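Local coordinates for protein tRNA (guanine(6)-N2)-methyltransferase (Thermus thermophilus, PDB 3TMA) that methylates the N2 atom of guanosine 6 in tRNA(Phe), using S-adenosyl-L-methionine as the methyl donor, at residues A[231-245]-A[256-270]. Residues are numbered along the deposited sequence; the frame is centred on the assembly and turned at random. Where two conformers were deposited one is given.
Sequences VYAGDLDEKRLGLAR and IRFLRADARHLPRFF
Arg257 N donates to Val231 O (2.9 Å) in an almost straight bond, the first of five backbone hydrogen bonds that join strand 231-235 in parallel to strand 257-260 and the residue after it. Ala233 uses both its backbone polar atoms, N to Arg257 O and O to Leu259 N, and Asp235 does likewise with Leu259 O and Ala261 N. In the last of these, Ala261 N comes from well above the carbonyl plane of Asp235. From helix 238-250, the Arg245 guanidinium sends NH2 to Phe258 O (3.0 Å), also from above the carbonyl plane, while its NH1 forms a salt bridge with Glu238 OE1 (3.5 Å); both oxygens lie at the guanidinium edge. A water accepts from Phe258 N and, weakly, from Arg245 NE.

Strand, helix and strand form a beta-alpha-beta crossover of the Rossmann-fold methyltransferase domain, with 257-260 at the sheet edge. Just beyond this strand, Asp262 and Ala263 belong by similarity to the S-adenosyl-L-methionine site.

Between sheet and helix, the Phe258 ring receives Ala244 CB over one face, 3.9 Å from its centroid, in a CH-pi contact; Ile256 CG2 backs the other face. With CG anti to its carbonyl carbon (chi1 -69°), the ring also brings CD1 to Ala233 CB (3.6 Å). Leu241 CD1 rests on the backbone at Arg260 N (3.5 Å). Across the sheet, Phe270 lays CD1 against Tyr232 CB (3.7 Å) and turns its edge to Gly234 CA. At the exposed end, Leu236 CD2 lies over one face of the Arg260 guanidinium.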
ATOM      1  N   VAL A 231       9.328  17.400  10.551  1.00 30.08           N
ATOM      2  CA  VAL A 231       9.530  15.933  10.451  1.00 26.67           C
ATOM      3  C   VAL A 231      10.952  15.617  10.899  1.00 28.43           C
ATOM      4  O   VAL A 231      11.902  16.244  10.421  1.00 29.28           O
ATOM      5  CB  VAL A 231       9.359  15.403   9.018  1.00 25.77           C
ATOM      6  CG1 VAL A 231       9.675  13.876   8.963  1.00 25.46           C
ATOM      7  CG2 VAL A 231       7.928  15.650   8.551  1.00 25.93           C
ATOM      8  N   TYR A 232      11.071  14.750  11.907  1.00 25.03           N
ATOM      9  CA  TYR A 232      12.355  14.338  12.480  1.00 26.38           C
ATOM     10  C   TYR A 232      12.513  12.852  12.119  1.00 24.89           C
ATOM     11  O   TYR A 232      11.520  12.120  12.083  1.00 24.74           O
ATOM     12  CB  TYR A 232      12.290  14.480  14.031  1.00 25.16           C
ATOM     13  CG  TYR A 232      12.117  15.921  14.502  1.00 29.55           C
ATOM     14  CD1 TYR A 232      13.227  16.724  14.764  1.00 29.35           C
ATOM     15  CD2 TYR A 232      10.842  16.452  14.754  1.00 30.94           C
ATOM     16  CE1 TYR A 232      13.065  18.067  15.196  1.00 31.98           C
ATOM     17  CE2 TYR A 232      10.679  17.757  15.224  1.00 30.09           C
ATOM     18  CZ  TYR A 232      11.782  18.561  15.407  1.00 33.76           C
ATOM     19  OH  TYR A 232      11.578  19.856  15.830  1.00 35.96           O
ATOM     20  N   ALA A 233      13.736  12.408  11.850  1.00 24.63           N
ATOM     21  CA  ALA A 233      13.929  11.050  11.406  1.00 25.64           C
ATOM     22  C   ALA A 233      15.297  10.624  11.856  1.00 28.70           C
ATOM     23  O   ALA A 233      16.263  11.376  11.696  1.00 29.56           O
ATOM     24  CB  ALA A 233      13.826  10.965   9.871  1.00 24.67           C
ATOM     25  N   GLY A 234      15.403   9.405  12.395  1.00 28.24           N
ATOM     26  CA  GLY A 234      16.658   9.003  12.991  1.00 31.59           C
ATOM     27  C   GLY A 234      17.073   7.617  12.575  1.00 34.61           C
ATOM     28  O   GLY A 234      16.220   6.745  12.312  1.00 34.62           O
ATOM     29  N   ASP A 235      18.381   7.381  12.559  1.00 36.09           N
ATOM     30  CA  ASP A 235      18.877   6.041  12.335  1.00 39.39           C
ATOM     31  C   ASP A 235      20.344   5.961  12.771  1.00 43.32           C
ATOM     32  O   ASP A 235      21.044   6.979  12.813  1.00 42.91           O
ATOM     33  CB  ASP A 235      18.765   5.708  10.843  1.00 39.72           C
ATOM     34  CG  ASP A 235      18.800   4.221  10.577  1.00 46.84           C
ATOM     35  OD1 ASP A 235      19.927   3.674  10.372  1.00 54.85           O
ATOM     36  OD2 ASP A 235      17.696   3.606  10.545  1.00 47.75           O
ATOM     37  N   LEU A 236      20.839   4.748  13.013  1.00 46.96           N
ATOM     38  CA  LEU A 236      22.260   4.589  13.347  1.00 52.18           C
ATOM     39  C   LEU A 236      23.168   4.460  12.125  1.00 56.37           C
ATOM     40  O   LEU A 236      24.359   4.738  12.205  1.00 59.15           O
ATOM     41  CB  LEU A 236      22.448   3.412  14.308  1.00 55.50           C
ATOM     42  CG  LEU A 236      22.142   3.786  15.767  1.00 57.19           C
ATOM     43  CD1 LEU A 236      22.150   2.570  16.680  1.00 64.57           C
ATOM     44  CD2 LEU A 236      23.133   4.819  16.270  1.00 62.56           C
ATOM     45  N   ASP A 237      22.616   4.040  10.988  1.00 55.83           N
ATOM     46  CA  ASP A 237      23.433   3.801   9.785  1.00 59.92           C
ATOM     47  C   ASP A 237      23.638   5.084   8.940  1.00 59.99           C
ATOM     48  O   ASP A 237      22.686   5.576   8.280  1.00 54.10           O
ATOM     49  CB  ASP A 237      22.785   2.674   8.962  1.00 60.16           C
ATOM     50  CG  ASP A 237      23.616   2.266   7.750  1.00 68.46           C
ATOM     51  OD1 ASP A 237      24.393   3.097   7.220  1.00 74.01           O
ATOM     52  OD2 ASP A 237      23.468   1.108   7.310  1.00 74.32           O
ATOM     53  N   GLU A 238      24.850   5.648   8.974  1.00 62.70           N
ATOM     54  CA  GLU A 238      25.104   6.901   8.247  1.00 64.45           C
ATOM     55  C   GLU A 238      24.919   6.774   6.737  1.00 64.63           C
ATOM     56  O   GLU A 238      24.450   7.719   6.085  1.00 62.86           O
ATOM     57  CB  GLU A 238      26.474   7.517   8.543  1.00 68.55           C
ATOM     58  CG  GLU A 238      26.464   8.697   9.543  1.00 75.36           C
ATOM     59  CD  GLU A 238      25.586   9.901   9.136  1.00 79.08           C
ATOM     60  OE1 GLU A 238      25.087   9.969   7.989  1.00 82.54           O
ATOM     61  OE2 GLU A 238      25.384  10.800   9.982  1.00 81.85           O
ATOM     62  N   LYS A 239      25.261   5.608   6.200  1.00 66.24           N
ATOM     63  CA  LYS A 239      25.097   5.334   4.779  1.00 68.31           C
ATOM     64  C   LYS A 239      23.637   5.465   4.355  1.00 62.93           C
ATOM     65  O   LYS A 239      23.332   6.113   3.353  1.00 62.52           O
ATOM     66  CB  LYS A 239      25.621   3.938   4.437  1.00 72.16           C
ATOM     67  CG  LYS A 239      27.126   3.786   4.590  1.00 84.26           C
ATOM     68  CD  LYS A 239      27.573   2.371   4.259  1.00 90.62           C
ATOM     69  CE  LYS A 239      29.081   2.226   4.388  1.00 95.54           C
ATOM     70  NZ  LYS A 239      29.532   0.839   4.090  1.00 99.74           N
ATOM     71  N   ARG A 240      22.736   4.849   5.116  1.00 59.47           N
ATOM     72  CA  ARG A 240      21.342   4.910   4.798  1.00 56.46           C
ATOM     73  C   ARG A 240      20.782   6.318   4.999  1.00 52.36           C
ATOM     74  O   ARG A 240      19.878   6.704   4.280  1.00 49.15           O
ATOM     75  CB  ARG A 240      20.554   3.866   5.558  1.00 56.07           C
ATOM     76  CG  ARG A 240      20.762   2.463   5.005  1.00 63.33           C
ATOM     77  CD  ARG A 240      19.716   1.508   5.555  1.00 69.71           C
ATOM     78  NE  ARG A 240      20.155   0.116   5.439  1.00 82.48           N
ATOM     79  CZ  ARG A 240      19.416  -0.935   5.787  1.00 84.39           C
ATOM     80  NH1 ARG A 240      18.186  -0.756   6.260  0.50 79.40           N
ATOM     81  NH2 ARG A 240      19.899  -2.165   5.642  0.50 85.61           N
ATOM     82  N   LEU A 241      21.307   7.071   5.967  1.00 50.56           N
ATOM     83  CA  LEU A 241      20.945   8.477   6.107  1.00 47.95           C
ATOM     84  C   LEU A 241      21.373   9.311   4.885  1.00 48.63           C
ATOM     85  O   LEU A 241      20.681  10.244   4.514  1.00 46.43           O
ATOM     86  CB  LEU A 241      21.556   9.098   7.365  1.00 48.26           C
ATOM     87  CG  LEU A 241      21.018   8.624   8.722  1.00 47.68           C
ATOM     88  CD1 LEU A 241      21.674   9.399   9.822  1.00 49.20           C
ATOM     89  CD2 LEU A 241      19.509   8.746   8.818  1.00 44.77           C
ATOM     90  N   GLY A 242      22.514   8.978   4.290  1.00 51.31           N
ATOM     91  CA  GLY A 242      22.987   9.637   3.071  1.00 53.37           C
ATOM     92  C   GLY A 242      21.986   9.458   1.940  1.00 52.91           C
ATOM     93  O   GLY A 242      21.638  10.420   1.274  1.00 51.53           O
ATOM     94  N   LEU A 243      21.484   8.234   1.777  1.00 51.90           N
ATOM     95  CA  LEU A 243      20.474   7.923   0.777  1.00 51.97           C
ATOM     96  C   LEU A 243      19.184   8.670   1.068  1.00 46.93           C
ATOM     97  O   LEU A 243      18.591   9.230   0.165  1.00 45.74           O
ATOM     98  CB  LEU A 243      20.173   6.411   0.722  1.00 53.45           C
ATOM     99  CG  LEU A 243      21.159   5.443   0.035  1.00 62.78           C
ATOM    100  CD1 LEU A 243      20.445   4.120  -0.362  1.00 64.72           C
ATOM    101  CD2 LEU A 243      21.860   6.040  -1.181  1.00 65.09           C
ATOM    102  N   ALA A 244      18.748   8.664   2.323  1.00 41.47           N
ATOM    103  CA  ALA A 244      17.514   9.339   2.691  1.00 37.10           C
ATOM    104  C   ALA A 244      17.570  10.827   2.340  1.00 36.54           C
ATOM    105  O   ALA A 244      16.587  11.397   1.843  1.00 33.28           O
ATOM    106  CB  ALA A 244      17.230   9.149   4.189  1.00 31.88           C
ATOM    107  N   ARG A 245      18.684  11.476   2.684  1.00 37.11           N
ATOM    108  CA  ARG A 245      18.877  12.904   2.332  1.00 38.07           C
ATOM    109  C   ARG A 245      18.825  13.163   0.835  1.00 40.08           C
ATOM    110  O   ARG A 245      18.229  14.176   0.374  1.00 38.95           O
ATOM    111  CB  ARG A 245      20.191  13.454   2.926  1.00 40.86           C
ATOM    112  CG  ARG A 245      20.107  13.669   4.450  1.00 40.07           C
ATOM    113  CD  ARG A 245      21.400  14.293   5.067  1.00 48.92           C
ATOM    114  NE  ARG A 245      21.414  14.134   6.531  1.00 52.27           N
ATOM    115  CZ  ARG A 245      22.186  13.263   7.204  1.00 60.92           C
ATOM    116  NH1 ARG A 245      23.091  12.514   6.571  1.00 60.93           N
ATOM    117  NH2 ARG A 245      22.062  13.139   8.529  1.00 53.11           N
ATOM    118  N   ILE A 256      13.055  17.885   6.022  1.00 29.16           N
ATOM    119  CA  ILE A 256      13.137  16.770   6.999  1.00 27.65           C
ATOM    120  C   ILE A 256      14.488  16.855   7.739  1.00 29.73           C
ATOM    121  O   ILE A 256      15.528  17.025   7.096  1.00 29.32           O
ATOM    122  CB  ILE A 256      13.069  15.418   6.300  1.00 27.25           C
ATOM    123  CG1 ILE A 256      11.683  15.242   5.638  1.00 25.41           C
ATOM    124  CG2 ILE A 256      13.330  14.285   7.316  1.00 24.73           C
ATOM    125  CD1 ILE A 256      11.707  14.155   4.508  1.00 25.23           C
ATOM    126  N   ARG A 257      14.472  16.703   9.070  1.00 28.69           N
ATOM    127  CA  ARG A 257      15.704  16.724   9.849  1.00 29.00           C
ATOM    128  C   ARG A 257      16.111  15.293  10.052  1.00 30.14           C
ATOM    129  O   ARG A 257      15.530  14.602  10.924  1.00 28.14           O
ATOM    130  CB  ARG A 257      15.457  17.396  11.201  1.00 29.03           C
ATOM    131  CG  ARG A 257      16.683  17.399  12.180  1.00 35.18           C
ATOM    132  CD  ARG A 257      16.464  18.398  13.371  1.00 41.18           C
ATOM    133  NE  ARG A 257      17.432  18.224  14.464  1.00 43.19           N
ATOM    134  CZ  ARG A 257      18.649  18.778  14.452  1.00 49.85           C
ATOM    135  NH1 ARG A 257      19.049  19.497  13.404  1.00 42.49           N
ATOM    136  NH2 ARG A 257      19.484  18.585  15.464  1.00 47.18           N
ATOM    137  N   PHE A 258      17.068  14.825   9.247  1.00 31.01           N
ATOM    138  CA  PHE A 258      17.622  13.468   9.414  1.00 33.19           C
ATOM    139  C   PHE A 258      18.830  13.529  10.358  1.00 36.70           C
ATOM    140  O   PHE A 258      19.761  14.297  10.138  1.00 37.96           O
ATOM    141  CB  PHE A 258      18.107  12.856   8.089  1.00 35.18           C
ATOM    142  CG  PHE A 258      16.987  12.522   7.107  1.00 33.54           C
ATOM    143  CD1 PHE A 258      16.267  11.348   7.234  1.00 29.04           C
ATOM    144  CD2 PHE A 258      16.698  13.378   6.056  1.00 38.13           C
ATOM    145  CE1 PHE A 258      15.241  11.012   6.328  1.00 33.00           C
ATOM    146  CE2 PHE A 258      15.663  13.080   5.145  1.00 33.35           C
ATOM    147  CZ  PHE A 258      14.929  11.910   5.285  1.00 31.16           C
ATOM    148  N   LEU A 259      18.877  12.623  11.318  1.00 34.77           N
ATOM    149  CA  LEU A 259      19.901  12.696  12.351  1.00 40.36           C
ATOM    150  C   LEU A 259      20.392  11.294  12.684  1.00 41.08           C
ATOM    151  O   LEU A 259      19.606  10.341  12.710  1.00 39.82           O
ATOM    152  CB  LEU A 259      19.258  13.332  13.584  1.00 39.05           C
ATOM    153  CG  LEU A 259      19.917  14.334  14.515  1.00 50.48           C
ATOM    154  CD1 LEU A 259      20.587  15.555  13.786  1.00 52.51           C
ATOM    155  CD2 LEU A 259      18.866  14.774  15.552  1.00 46.97           C
ATOM    156  N   ARG A 260      21.697  11.144  12.908  1.00 44.76           N
ATOM    157  CA  ARG A 260      22.215   9.889  13.416  1.00 47.00           C
ATOM    158  C   ARG A 260      21.770   9.778  14.874  1.00 46.30           C
ATOM    159  O   ARG A 260      22.052  10.660  15.672  1.00 47.23           O
ATOM    160  CB  ARG A 260      23.746   9.838  13.301  1.00 52.45           C
ATOM    161  CG  ARG A 260      24.333   8.526  13.853  1.00 60.33           C
ATOM    162  CD  ARG A 260      25.851   8.647  14.172  1.00 74.76           C
ATOM    163  NE  ARG A 260      26.259   7.779  15.289  1.00 83.06           N
ATOM    164  CZ  ARG A 260      26.568   6.483  15.174  1.00 86.36           C
ATOM    165  NH1 ARG A 260      26.921   5.788  16.246  0.50 87.56           N
ATOM    166  NH2 ARG A 260      26.519   5.878  13.993  0.50 85.72           N
ATOM    167  N   ALA A 261      21.044   8.716  15.210  1.00 43.56           N
ATOM    168  CA  ALA A 261      20.305   8.680  16.473  1.00 42.32           C
ATOM    169  C   ALA A 261      20.031   7.234  16.884  1.00 44.03           C
ATOM    170  O   ALA A 261      19.603   6.408  16.061  1.00 42.76           O
ATOM    171  CB  ALA A 261      19.009   9.418  16.331  1.00 38.85           C
ATOM    172  N   ASP A 262      20.181   6.965  18.175  1.00 42.58           N
ATOM    173  CA  ASP A 262      19.914   5.640  18.716  1.00 44.57           C
ATOM    174  C   ASP A 262      18.483   5.656  19.237  1.00 41.82           C
ATOM    175  O   ASP A 262      18.166   6.435  20.129  1.00 41.98           O
ATOM    176  CB  ASP A 262      20.893   5.357  19.866  1.00 47.57           C
ATOM    177  CG  ASP A 262      20.888   3.889  20.298  1.00 54.43           C
ATOM    178  OD1 ASP A 262      19.842   3.209  20.190  1.00 56.29           O
ATOM    179  OD2 ASP A 262      21.949   3.411  20.748  1.00 67.37           O
ATOM    180  N   ALA A 263      17.618   4.807  18.682  1.00 40.09           N
ATOM    181  CA  ALA A 263      16.218   4.740  19.106  1.00 37.64           C
ATOM    182  C   ALA A 263      16.006   4.246  20.542  1.00 37.80           C
ATOM    183  O   ALA A 263      14.903   4.391  21.085  1.00 36.00           O
ATOM    184  CB  ALA A 263      15.401   3.869  18.134  1.00 36.68           C
ATOM    185  N   ARG A 264      17.045   3.697  21.167  1.00 39.38           N
ATOM    186  CA  ARG A 264      16.964   3.326  22.588  1.00 42.50           C
ATOM    187  C   ARG A 264      17.097   4.550  23.505  1.00 42.78           C
ATOM    188  O   ARG A 264      16.783   4.462  24.700  1.00 42.46           O
ATOM    189  CB  ARG A 264      18.068   2.326  22.974  1.00 46.54           C
ATOM    190  CG  ARG A 264      18.023   0.970  22.282  1.00 50.11           C
ATOM    191  CD  ARG A 264      19.284   0.175  22.639  1.00 59.12           C
ATOM    192  NE  ARG A 264      19.063  -1.259  22.867  1.00 65.88           N
ATOM    193  CZ  ARG A 264      19.269  -2.216  21.950  0.50 65.71           C
ATOM    194  NH1 ARG A 264      19.643  -1.889  20.715  0.50 61.75           N
ATOM    195  NH2 ARG A 264      19.080  -3.507  22.254  0.50 61.81           N
ATOM    196  N   HIS A 265      17.581   5.673  22.960  1.00 41.70           N
ATOM    197  CA  HIS A 265      17.780   6.899  23.733  1.00 41.78           C
ATOM    198  C   HIS A 265      17.255   8.138  23.001  1.00 39.41           C
ATOM    199  O   HIS A 265      17.960   9.163  22.902  1.00 38.98           O
ATOM    200  CB  HIS A 265      19.270   7.093  24.016  1.00 47.30           C
ATOM    201  CG  HIS A 265      19.883   5.963  24.781  1.00 56.02           C
ATOM    202  ND1 HIS A 265      19.604   5.731  26.113  1.00 59.38           N
ATOM    203  CD2 HIS A 265      20.736   4.982  24.392  1.00 60.83           C
ATOM    204  CE1 HIS A 265      20.257   4.650  26.506  1.00 66.66           C
ATOM    205  NE2 HIS A 265      20.947   4.175  25.481  1.00 63.49           N
ATOM    206  N   LEU A 266      16.030   8.044  22.490  1.00 35.11           N
ATOM    207  CA  LEU A 266      15.417   9.121  21.684  1.00 35.10           C
ATOM    208  C   LEU A 266      15.491  10.531  22.259  1.00 36.05           C
ATOM    209  O   LEU A 266      15.744  11.498  21.519  1.00 35.11           O
ATOM    210  CB  LEU A 266      13.963   8.788  21.337  1.00 33.73           C
ATOM    211  CG  LEU A 266      13.774   7.617  20.369  1.00 31.90           C
ATOM    212  CD1 LEU A 266      12.305   7.307  20.272  1.00 30.19           C
ATOM    213  CD2 LEU A 266      14.403   7.949  19.019  1.00 31.23           C
ATOM    214  N   PRO A 267      15.294  10.673  23.592  1.00 38.99           N
ATOM    215  CA  PRO A 267      15.406  12.041  24.116  1.00 39.50           C
ATOM    216  C   PRO A 267      16.818  12.673  24.078  1.00 40.34           C
ATOM    217  O   PRO A 267      16.913  13.883  24.219  1.00 41.96           O
ATOM    218  CB  PRO A 267      14.866  11.928  25.544  1.00 42.43           C
ATOM    219  CG  PRO A 267      14.095  10.582  25.572  1.00 40.19           C
ATOM    220  CD  PRO A 267      14.875   9.715  24.632  1.00 38.23           C
ATOM    221  N   ARG A 268      17.878  11.910  23.791  1.00 41.47           N
ATOM    222  CA  ARG A 268      19.220  12.485  23.600  0.50 43.39           C
ATOM    223  C   ARG A 268      19.269  13.271  22.271  1.00 44.47           C
ATOM    224  O   ARG A 268      20.190  14.061  22.030  1.00 47.00           O
ATOM    225  CB  ARG A 268      20.296  11.383  23.571  0.50 44.72           C
ATOM    226  CG  ARG A 268      20.600  10.693  24.916  0.50 44.81           C
ATOM    227  CD  ARG A 268      21.739   9.662  24.816  0.50 46.64           C
ATOM    228  NE  ARG A 268      21.796   8.769  25.972  0.50 44.36           N
ATOM    229  CZ  ARG A 268      22.689   7.793  26.143  0.50 52.92           C
ATOM    230  NH1 ARG A 268      23.641   7.569  25.242  0.50 56.78           N
ATOM    231  NH2 ARG A 268      22.662   7.059  27.243  0.50 55.47           N
ATOM    232  N   PHE A 269      18.290  13.041  21.402  1.00 40.08           N
ATOM    233  CA  PHE A 269      18.371  13.472  19.989  1.00 39.91           C
ATOM    234  C   PHE A 269      17.187  14.292  19.474  1.00 37.82           C
ATOM    235  O   PHE A 269      17.349  15.113  18.562  1.00 37.95           O
ATOM    236  CB  PHE A 269      18.521  12.238  19.087  1.00 37.02           C
ATOM    237  CG  PHE A 269      19.739  11.423  19.395  1.00 41.61           C
ATOM    238  CD1 PHE A 269      21.002  11.857  18.978  1.00 48.87           C
ATOM    239  CD2 PHE A 269      19.646  10.270  20.163  1.00 41.16           C
ATOM    240  CE1 PHE A 269      22.156  11.119  19.292  1.00 52.61           C
ATOM    241  CE2 PHE A 269      20.804   9.522  20.486  1.00 46.96           C
ATOM    242  CZ  PHE A 269      22.045   9.947  20.051  1.00 46.51           C
ATOM    243  N   PHE A 270      15.985  14.011  19.985  1.00 33.05           N
ATOM    244  CA  PHE A 270      14.769  14.638  19.447  1.00 32.49           C
ATOM    245  C   PHE A 270      13.971  15.352  20.516  1.00 33.17           C
ATOM    246  O   PHE A 270      13.884  14.861  21.636  1.00 34.83           O
ATOM    247  CB  PHE A 270      13.867  13.556  18.764  1.00 27.80           C
ATOM    248  CG  PHE A 270      14.560  12.857  17.604  1.00 29.42           C
ATOM    249  CD1 PHE A 270      14.903  13.588  16.452  1.00 27.31           C
ATOM    250  CD2 PHE A 270      14.972  11.531  17.714  1.00 31.38           C
ATOM    251  CE1 PHE A 270      15.587  12.994  15.388  1.00 31.04           C
ATOM    252  CE2 PHE A 270      15.623  10.886  16.627  1.00 32.97           C
ATOM    253  CZ  PHE A 270      15.942  11.642  15.459  1.00 31.07           C
TER
HETATM  254  O   HOH W   1      19.109  16.330   7.478  1.00 39.98           O